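Local coordinates for protein rhamnogalacturonan endolyase YesW (Bacillus subtilis, PDB 2ZUX) that cleaves the rhamnogalacturonan of plant cell walls by endo-type elimination, releasing oligosaccharides, and requires calcium or manganese for activity, at residues R415-D420 with S450-G455; E379-H384 with V430-S435; D185-G190 with Y297-G302. One frame throughout, in Å; residues are numbered along the deposited sequence.

Contact 1: R415-D420 with S450-G455; sequences RGMAAD and SSTNFG. With CA (calcium ion), chain I.
Met417 and Thr452 mark the closest backbone approach, their CA atoms 5.5 Å apart, where strand 416-419 passes the loop that leads into strand 454-456. One direct hydrogen bond joins the two segments: Arg415 NH1 donates to Thr452 O at 3.1 Å with an N-H...O angle of 159°. The oxygen lies in the guanidinium plane, but the donor sits 55° above the carbonyl plane. CB and CG of Arg415 already pass this oxygen, and the bend at chi2 (-67°) keeps CD near it, so that NH1 can reach. Each strand is the first of its antiparallel sheet, so the contact joins successive blades of the beta-propeller. Substrate-binding Arg415 also makes a weak hydrogen bond from NH2 to Thr497 O. An alanine here removes the guanidinium, and Thr452 O is likely to lose the one direct hydrogen bond between the segments. Thr452 CG2 rests 3.5 Å from Gly416 N. Met417, bent at chi2 and chi3, reaches along the loop to the start of strand 454-456, with SD 3.4 Å from Asn453 O and CE 3.4 Å from Gly455 N. Asp420 OD1 binds a calcium ion at 2.3 Å, shared with water 2, Glu429 and three backbone carbonyls.

Contact 2: E379-H384 with V430-S435; sequences EVFQVH and VWANGS. With CA (calcium ion), chain J.
At an interface between two beta-propeller blades, Phe381 of strand 379-383 meets Val430 of strand 430-432. The strands belong to different sheets and run nearly parallel, 9° apart, with axes 8.7 Å from each other at closest approach. That spacing is bridged by side chains. Val430 sits over one face of the phenyl ring: its CB lies 3.6 Å from the Phe381 ring centroid and only 4° off the ring normal, a CH-pi contact. The two methyls spread to different parts of the ring, CG1 towards CG and CD2, CG2 towards CD1 and CE1, the nearest pair being Val430 CG2 and Phe381 CE1 at 3.7 Å. Phe381 carries its ring across the gap because CG is anti to the backbone N (chi1 179°). The edge of the ring meets Trp431 O, 3.8 Å from Phe381 CE2, and Ala432 CB, 4.0 Å from Phe381 CZ. Ala432, which opens the type I' turn to Ser435, also touches Val383 CG1 through CB at 3.6 Å. Both carboxylate oxygens of Glu379 bind a calcium ion, which Asp370 and three backbone carbonyls also coordinate. Such apolar stacking of the second strands of neighbouring sheets, face against face, is typical of a beta-propeller.

Contact 3: D185-G190 with Y297-G302; sequences DLDGDG and YNFRDG. With CA (calcium ion), chain G.
Asp187 and Arg300 bring their CA atoms within 4.4 Å, where the loop 185-190 of one propeller blade comes against the end of strand 293-300 in the next. The loop is an EF-hand-like DxDxDG calcium-binding motif. Asp185 OD1 lies 2.4 Å from the calcium ion, and Asp187 OD1 and Asp189 OD1 each lie 2.3 Å from it; water 7, Lys191 O and both oxygens of Glu193 make seven ligands. Asp185 also organises the loop backbone: its OD1 accepts from Gly188 N, an Asx motif, and its OD2 from Gly190 N, both donors standing above the carboxylate plane. Towards the strand, Leu186 crosses Phe299 at about a right angle, with CB 4.0 Å from Phe299 CB and near the edge of the ring. With chi1 at 63°, Asp187 CG lies between its backbone N and carbonyl carbon, which lets OD1 bind the metal while OD2 lies 3.7 Å from Phe299 CE2, the carboxylate tilted 25° from the ring plane. Waters supply the polar links. Water 4 accepts from Phe299 N and Arg300 NE and lies within bonding distance of Leu186 O, while Arg300 NH1 forms a salt bridge with Asp276. Water 5 donates to Asp187 O and accepts from Asp301 N. Water 6 donates to Asp187 OD2 at 2.6 Å and accepts from Gly302 N at 2.8 Å.

All three contacts fall within the C-terminal beta-propeller region and join different sheets of it. Contact 3 comes first along the chain, closing before the others open. The segments of contacts 1 and 2 then alternate, in the order 379-384, 415-420, 430-435, 450-455. Strands 416-419 and 429-432 are neighbours in one antiparallel sheet, which contact 2 ties to the preceding blade and contact 1 to the following one. Their centres are 9 Å apart, and Trp431 NE1 probably donates a hydrogen bond to Ser451 O. Contact 3 lies on the opposite side of the chain's centre, about 35 Å from contact 1 and 36 Å from contact 2 between centres, so neighbouring blades are held together on both sides of the propeller.

Contact 1: R415-D420 with S450-G455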
loop_
_atom_site.group_PDB
_atom_site.type_symbol
_atom_site.label_atom_id
_atom_site.label_comp_id
_atom_site.label_asym_id
_atom_site.label_seq_id
_atom_site.Cartn_x
_atom_site.Cartn_y
_atom_site.Cartn_z
ATOM N N ARG A 415 -5.211 -15.953 7.341
ATOM C CA ARG A 415 -5.656 -14.568 7.392
ATOM C C ARG A 415 -5.634 -14.067 8.823
ATOM O O ARG A 415 -5.905 -14.817 9.758
ATOM C CB ARG A 415 -7.084 -14.438 6.848
ATOM C CG ARG A 415 -7.294 -14.885 5.415
ATOM C CD ARG A 415 -6.573 -13.975 4.431
ATOM N NE ARG A 415 -7.044 -14.244 3.079
ATOM C CZ ARG A 415 -8.046 -13.607 2.489
ATOM N NH1 ARG A 415 -8.691 -12.627 3.111
ATOM N NH2 ARG A 415 -8.408 -13.958 1.259
ATOM N N GLY A 416 -5.328 -12.784 8.984
ATOM C CA GLY A 416 -5.452 -12.111 10.270
ATOM C C GLY A 416 -5.649 -10.637 10.041
ATOM O O GLY A 416 -5.108 -10.097 9.074
ATOM N N MET A 417 -6.420 -9.999 10.923
ATOM C CA MET A 417 -6.701 -8.572 10.812
ATOM C C MET A 417 -6.431 -7.839 12.114
ATOM O O MET A 417 -6.474 -8.433 13.188
ATOM C CB MET A 417 -8.153 -8.351 10.394
ATOM C CG MET A 417 -8.319 -7.943 8.944
ATOM S SD MET A 417 -7.690 -6.294 8.582
ATOM C CE MET A 417 -8.843 -5.286 9.521
ATOM N N ALA A 418 -6.161 -6.546 11.997
ATOM C CA ALA A 418 -6.015 -5.674 13.146
ATOM C C ALA A 418 -6.755 -4.384 12.840
ATOM O O ALA A 418 -6.511 -3.757 11.802
ATOM C CB ALA A 418 -4.548 -5.387 13.411
ATOM N N ALA A 419 -7.658 -4.000 13.739
ATOM C CA ALA A 419 -8.448 -2.770 13.604
ATOM C C ALA A 419 -9.198 -2.492 14.890
ATOM O O ALA A 419 -9.653 -3.418 15.561
ATOM C CB ALA A 419 -9.430 -2.872 12.449
ATOM N N ASP A 420 -9.334 -1.211 15.230
ATOM C CA ASP A 420 -10.181 -0.832 16.353
ATOM C C ASP A 420 -11.631 -0.927 15.902
ATOM O O ASP A 420 -12.137 -0.026 15.215
ATOM C CB ASP A 420 -9.877 0.590 16.832
ATOM C CG ASP A 420 -10.618 0.932 18.113
ATOM O OD1 ASP A 420 -11.287 0.036 18.671
ATOM O OD2 ASP A 420 -10.525 2.090 18.577
ATOM N N SER A 450 -17.058 -10.651 9.343
ATOM C CA SER A 450 -17.296 -11.507 8.184
ATOM C C SER A 450 -16.184 -11.486 7.137
ATOM O O SER A 450 -16.245 -12.225 6.153
ATOM C CB SER A 450 -18.607 -11.113 7.525
ATOM O OG SER A 450 -18.527 -9.786 7.059
ATOM N N SER A 451 -15.185 -10.624 7.327
ATOM C CA SER A 451 -14.003 -10.607 6.472
ATOM C C SER A 451 -12.759 -10.526 7.335
ATOM O O SER A 451 -12.812 -10.049 8.473
ATOM C CB SER A 451 -14.031 -9.431 5.498
ATOM O OG SER A 451 -13.990 -8.175 6.160
ATOM N N THR A 452 -11.651 -11.001 6.779
ATOM C CA THR A 452 -10.341 -10.907 7.407
ATOM C C THR A 452 -9.345 -10.525 6.316
ATOM O O THR A 452 -8.482 -11.317 5.916
ATOM C CB THR A 452 -9.961 -12.225 8.116
ATOM O OG1 THR A 452 -11.077 -12.654 8.903
ATOM C CG2 THR A 452 -8.763 -12.034 9.039
ATOM N N ASN A 453 -9.497 -9.297 5.827
ATOM C CA ASN A 453 -8.765 -8.840 4.655
ATOM C C ASN A 453 -8.195 -7.442 4.906
ATOM O O ASN A 453 -7.069 -7.325 5.368
ATOM C CB ASN A 453 -9.656 -8.900 3.401
ATOM C CG ASN A 453 -8.884 -8.644 2.133
ATOM O OD1 ASN A 453 -7.658 -8.553 2.152
ATOM N ND2 ASN A 453 -9.592 -8.556 1.015
ATOM N N PHE A 454 -8.974 -6.395 4.634
ATOM C CA PHE A 454 -8.534 -5.019 4.866
ATOM C C PHE A 454 -9.372 -4.381 5.972
ATOM O O PHE A 454 -10.527 -4.753 6.204
ATOM C CB PHE A 454 -8.714 -4.169 3.594
ATOM C CG PHE A 454 -7.542 -4.197 2.620
ATOM C CD1 PHE A 454 -6.802 -5.357 2.370
ATOM C CD2 PHE A 454 -7.241 -3.051 1.897
ATOM C CE1 PHE A 454 -5.754 -5.349 1.436
ATOM C CE2 PHE A 454 -6.201 -3.031 0.978
ATOM C CZ PHE A 454 -5.457 -4.183 0.748
ATOM N N GLY A 455 -8.773 -3.400 6.638
ATOM C CA GLY A 455 -9.499 -2.436 7.451
ATOM C C GLY A 455 -9.435 -1.112 6.720
ATOM O O GLY A 455 -8.427 -0.812 6.071
HETATM CA CA CA I . -10.884 -1.186 20.585
HETATM O O HOH W 1 -5.656 -11.262 6.323
HETATM O O HOH W 2 -10.838 1.125 21.183
#

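Contact 2: E379-H384 with V430-S435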
loop_
_atom_site.group_PDB
_atom_site.type_symbol
_atom_site.label_atom_id
_atom_site.label_comp_id
_atom_site.label_asym_id
_atom_site.label_seq_id
_atom_site.Cartn_x
_atom_site.Cartn_y
_atom_site.Cartn_z
ATOM N N GLU A 379 3.425 -2.456 17.783
ATOM C CA GLU A 379 3.164 -3.878 17.947
ATOM C C GLU A 379 2.952 -4.489 16.568
ATOM O O GLU A 379 2.558 -3.798 15.620
ATOM C CB GLU A 379 1.943 -4.117 18.847
ATOM C CG GLU A 379 2.133 -3.720 20.327
ATOM C CD GLU A 379 1.990 -2.230 20.598
ATOM O OE1 GLU A 379 1.199 -1.548 19.915
ATOM O OE2 GLU A 379 2.654 -1.725 21.536
ATOM N N VAL A 380 3.238 -5.781 16.461
ATOM C CA VAL A 380 3.048 -6.517 15.212
ATOM C C VAL A 380 2.134 -7.701 15.471
ATOM O O VAL A 380 2.423 -8.536 16.335
ATOM C CB VAL A 380 4.380 -7.030 14.627
ATOM C CG1 VAL A 380 4.128 -7.818 13.342
ATOM C CG2 VAL A 380 5.345 -5.887 14.372
ATOM N N PHE A 381 1.022 -7.745 14.741
ATOM C CA PHE A 381 0.149 -8.902 14.748
ATOM C C PHE A 381 0.375 -9.674 13.465
ATOM O O PHE A 381 0.370 -9.099 12.374
ATOM C CB PHE A 381 -1.319 -8.485 14.861
ATOM C CG PHE A 381 -2.271 -9.652 14.856
ATOM C CD1 PHE A 381 -2.245 -10.590 15.890
ATOM C CD2 PHE A 381 -3.202 -9.808 13.837
ATOM C CE1 PHE A 381 -3.108 -11.684 15.889
ATOM C CE2 PHE A 381 -4.077 -10.897 13.832
ATOM C CZ PHE A 381 -4.029 -11.834 14.867
ATOM N N GLN A 382 0.563 -10.981 13.605
ATOM C CA GLN A 382 0.949 -11.827 12.485
ATOM C C GLN A 382 0.281 -13.177 12.618
ATOM O O GLN A 382 0.036 -13.643 13.728
ATOM C CB GLN A 382 2.463 -12.029 12.495
ATOM C CG GLN A 382 3.029 -12.734 11.270
ATOM C CD GLN A 382 4.516 -13.026 11.402
ATOM O OE1 GLN A 382 5.141 -12.683 12.409
ATOM N NE2 GLN A 382 5.091 -13.659 10.383
ATOM N N VAL A 383 -0.029 -13.782 11.475
ATOM C CA VAL A 383 -0.496 -15.164 11.433
ATOM C C VAL A 383 0.555 -16.047 10.776
ATOM O O VAL A 383 1.472 -15.555 10.100
ATOM C CB VAL A 383 -1.879 -15.302 10.744
ATOM C CG1 VAL A 383 -2.943 -14.566 11.558
ATOM C CG2 VAL A 383 -1.826 -14.799 9.296
ATOM N N HIS A 384 0.419 -17.354 10.992
ATOM C CA HIS A 384 1.479 -18.299 10.661
ATOM C C HIS A 384 0.930 -19.513 9.935
ATOM O O HIS A 384 -0.162 -19.994 10.250
ATOM C CB HIS A 384 2.222 -18.683 11.943
ATOM C CG HIS A 384 2.920 -17.521 12.568
ATOM N ND1 HIS A 384 2.426 -16.824 13.651
ATOM C CD2 HIS A 384 4.042 -16.873 12.183
ATOM C CE1 HIS A 384 3.235 -15.810 13.922
ATOM N NE2 HIS A 384 4.228 -15.827 13.053
ATOM N N VAL A 430 -7.788 -7.629 17.260
ATOM C CA VAL A 430 -7.189 -8.460 16.227
ATOM C C VAL A 430 -8.027 -9.717 16.091
ATOM O O VAL A 430 -8.667 -10.156 17.052
ATOM C CB VAL A 430 -5.701 -8.811 16.513
ATOM C CG1 VAL A 430 -4.847 -7.544 16.618
ATOM C CG2 VAL A 430 -5.572 -9.651 17.767
ATOM N N TRP A 431 -8.066 -10.274 14.891
ATOM C CA TRP A 431 -8.787 -11.523 14.697
ATOM C C TRP A 431 -8.142 -12.432 13.685
ATOM O O TRP A 431 -7.522 -11.980 12.726
ATOM C CB TRP A 431 -10.273 -11.314 14.374
ATOM C CG TRP A 431 -10.670 -10.605 13.081
ATOM C CD1 TRP A 431 -11.094 -11.198 11.922
ATOM C CD2 TRP A 431 -10.780 -9.194 12.870
ATOM N NE1 TRP A 431 -11.435 -10.245 10.996
ATOM C CE2 TRP A 431 -11.258 -9.005 11.552
ATOM C CE3 TRP A 431 -10.520 -8.070 13.665
ATOM C CZ2 TRP A 431 -11.470 -7.737 11.005
ATOM C CZ3 TRP A 431 -10.728 -6.808 13.124
ATOM C CH2 TRP A 431 -11.204 -6.651 11.805
ATOM N N ALA A 432 -8.294 -13.730 13.928
ATOM C CA ALA A 432 -7.742 -14.772 13.077
ATOM C C ALA A 432 -8.254 -16.109 13.569
ATOM O O ALA A 432 -8.566 -16.268 14.758
ATOM C CB ALA A 432 -6.224 -14.753 13.137
ATOM N N ASN A 433 -8.324 -17.073 12.654
ATOM C CA ASN A 433 -8.720 -18.452 12.983
ATOM C C ASN A 433 -10.052 -18.515 13.737
ATOM O O ASN A 433 -10.236 -19.364 14.606
ATOM C CB ASN A 433 -7.596 -19.174 13.754
ATOM C CG ASN A 433 -7.719 -20.696 13.696
ATOM O OD1 ASN A 433 -8.125 -21.261 12.685
ATOM N ND2 ASN A 433 -7.356 -21.356 14.784
ATOM N N GLY A 434 -10.968 -17.606 13.397
ATOM C CA GLY A 434 -12.333 -17.667 13.913
ATOM C C GLY A 434 -12.575 -17.051 15.282
ATOM O O GLY A 434 -13.678 -17.164 15.818
ATOM N N SER A 435 -11.556 -16.400 15.847
ATOM C CA SER A 435 -11.700 -15.698 17.127
ATOM C C SER A 435 -11.244 -14.245 17.048
ATOM O O SER A 435 -10.298 -13.917 16.323
ATOM C CB SER A 435 -10.924 -16.413 18.229
ATOM O OG SER A 435 -11.563 -17.626 18.588
HETATM CA CA CA J . 1.836 0.565 21.555
HETATM O O HOH W 3 1.793 2.943 22.066
#

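Contact 3: D185-G190 with Y297-G302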
loop_
_atom_site.group_PDB
_atom_site.type_symbol
_atom_site.label_atom_id
_atom_site.label_comp_id
_atom_site.label_asym_id
_atom_site.label_seq_id
_atom_site.Cartn_x
_atom_site.Cartn_y
_atom_site.Cartn_z
ATOM N N ASP A 185 9.067 9.470 -4.608
ATOM C CA ASP A 185 10.075 10.478 -4.915
ATOM C C ASP A 185 11.358 10.105 -4.173
ATOM O O ASP A 185 11.608 10.583 -3.064
ATOM C CB ASP A 185 9.588 11.872 -4.522
ATOM C CG ASP A 185 10.588 12.959 -4.842
ATOM O OD1 ASP A 185 11.535 12.708 -5.618
ATOM O OD2 ASP A 185 10.408 14.069 -4.289
ATOM N N LEU A 186 12.161 9.240 -4.789
ATOM C CA LEU A 186 13.378 8.728 -4.170
ATOM C C LEU A 186 14.471 9.774 -4.032
ATOM O O LEU A 186 15.229 9.737 -3.063
ATOM C CB LEU A 186 13.927 7.536 -4.961
ATOM C CG LEU A 186 13.173 6.214 -4.800
ATOM C CD1 LEU A 186 13.587 5.236 -5.894
ATOM C CD2 LEU A 186 13.394 5.610 -3.425
ATOM N N ASP A 187 14.570 10.685 -4.998
ATOM C CA ASP A 187 15.682 11.655 -5.002
ATOM C C ASP A 187 15.338 13.021 -4.395
ATOM O O ASP A 187 16.239 13.843 -4.181
ATOM C CB ASP A 187 16.325 11.788 -6.394
ATOM C CG ASP A 187 15.373 12.323 -7.443
ATOM O OD1 ASP A 187 14.205 12.623 -7.127
ATOM O OD2 ASP A 187 15.807 12.444 -8.609
ATOM N N GLY A 188 14.060 13.250 -4.102
ATOM C CA GLY A 188 13.632 14.452 -3.387
ATOM C C GLY A 188 13.508 15.715 -4.212
ATOM O O GLY A 188 13.674 16.816 -3.679
ATOM N N ASP A 189 13.183 15.576 -5.493
ATOM C CA ASP A 189 12.974 16.745 -6.352
ATOM C C ASP A 189 11.501 17.153 -6.455
ATOM O O ASP A 189 11.171 18.128 -7.138
ATOM C CB ASP A 189 13.559 16.508 -7.748
ATOM C CG ASP A 189 12.724 15.557 -8.582
ATOM O OD1 ASP A 189 12.024 14.682 -8.003
ATOM O OD2 ASP A 189 12.781 15.670 -9.824
ATOM N N GLY A 190 10.621 16.411 -5.779
ATOM C CA GLY A 190 9.184 16.695 -5.773
ATOM C C GLY A 190 8.352 15.865 -6.736
ATOM O O GLY A 190 7.127 16.005 -6.781
ATOM N N TYR A 297 18.958 0.338 -1.398
ATOM C CA TYR A 297 19.517 1.251 -2.389
ATOM C C TYR A 297 19.063 2.678 -2.134
ATOM O O TYR A 297 17.985 2.907 -1.586
ATOM C CB TYR A 297 19.026 0.894 -3.793
ATOM C CG TYR A 297 19.289 -0.511 -4.273
ATOM C CD1 TYR A 297 20.371 -0.782 -5.099
ATOM C CD2 TYR A 297 18.430 -1.562 -3.940
ATOM C CE1 TYR A 297 20.607 -2.066 -5.569
ATOM C CE2 TYR A 297 18.656 -2.848 -4.410
ATOM C CZ TYR A 297 19.750 -3.090 -5.224
ATOM O OH TYR A 297 19.971 -4.361 -5.696
ATOM N N ASN A 298 19.878 3.634 -2.576
ATOM C CA ASN A 298 19.428 5.006 -2.745
ATOM C C ASN A 298 19.387 5.370 -4.219
ATOM O O ASN A 298 20.167 4.847 -5.019
ATOM C CB ASN A 298 20.339 5.984 -1.988
ATOM C CG ASN A 298 19.971 6.099 -0.534
ATOM O OD1 ASN A 298 18.849 5.786 -0.148
ATOM N ND2 ASN A 298 20.911 6.560 0.286
ATOM N N PHE A 299 18.448 6.239 -4.579
ATOM C CA PHE A 299 18.480 6.901 -5.873
ATOM C C PHE A 299 18.471 8.395 -5.607
ATOM O O PHE A 299 17.450 8.970 -5.239
ATOM C CB PHE A 299 17.313 6.488 -6.778
ATOM C CG PHE A 299 17.285 7.232 -8.083
ATOM C CD1 PHE A 299 18.244 6.978 -9.064
ATOM C CD2 PHE A 299 16.324 8.206 -8.325
ATOM C CE1 PHE A 299 18.240 7.684 -10.269
ATOM C CE2 PHE A 299 16.317 8.917 -9.529
ATOM C CZ PHE A 299 17.274 8.646 -10.499
ATOM N N ARG A 300 19.644 9.006 -5.748
ATOM C CA ARG A 300 19.855 10.400 -5.392
ATOM C C ARG A 300 20.923 10.958 -6.309
ATOM O O ARG A 300 21.827 10.233 -6.718
ATOM C CB ARG A 300 20.310 10.515 -3.932
ATOM C CG ARG A 300 19.269 10.037 -2.915
ATOM C CD ARG A 300 19.788 10.027 -1.492
ATOM N NE ARG A 300 18.868 9.273 -0.640
ATOM C CZ ARG A 300 18.934 9.214 0.687
ATOM N NH1 ARG A 300 19.869 9.897 1.345
ATOM N NH2 ARG A 300 18.056 8.483 1.366
ATOM N N ASP A 301 20.805 12.241 -6.642
ATOM C CA ASP A 301 21.808 12.929 -7.475
ATOM C C ASP A 301 22.040 12.194 -8.797
ATOM O O ASP A 301 23.170 12.127 -9.297
ATOM C CB ASP A 301 23.133 13.082 -6.710
ATOM C CG ASP A 301 22.931 13.512 -5.267
ATOM O OD1 ASP A 301 22.445 14.640 -5.038
ATOM O OD2 ASP A 301 23.257 12.714 -4.357
ATOM N N GLY A 302 20.967 11.625 -9.344
ATOM C CA GLY A 302 21.017 10.906 -10.609
ATOM C C GLY A 302 21.684 9.544 -10.579
ATOM O O GLY A 302 21.863 8.924 -11.628
HETATM CA CA CA G . 12.079 12.403 -7.972
HETATM O O HOH W 4 16.995 7.594 -2.391
HETATM O O HOH W 5 18.856 13.943 -5.258
HETATM O O HOH W 6 18.327 12.579 -9.287
HETATM O O HOH W 7 12.493 13.112 -10.280
#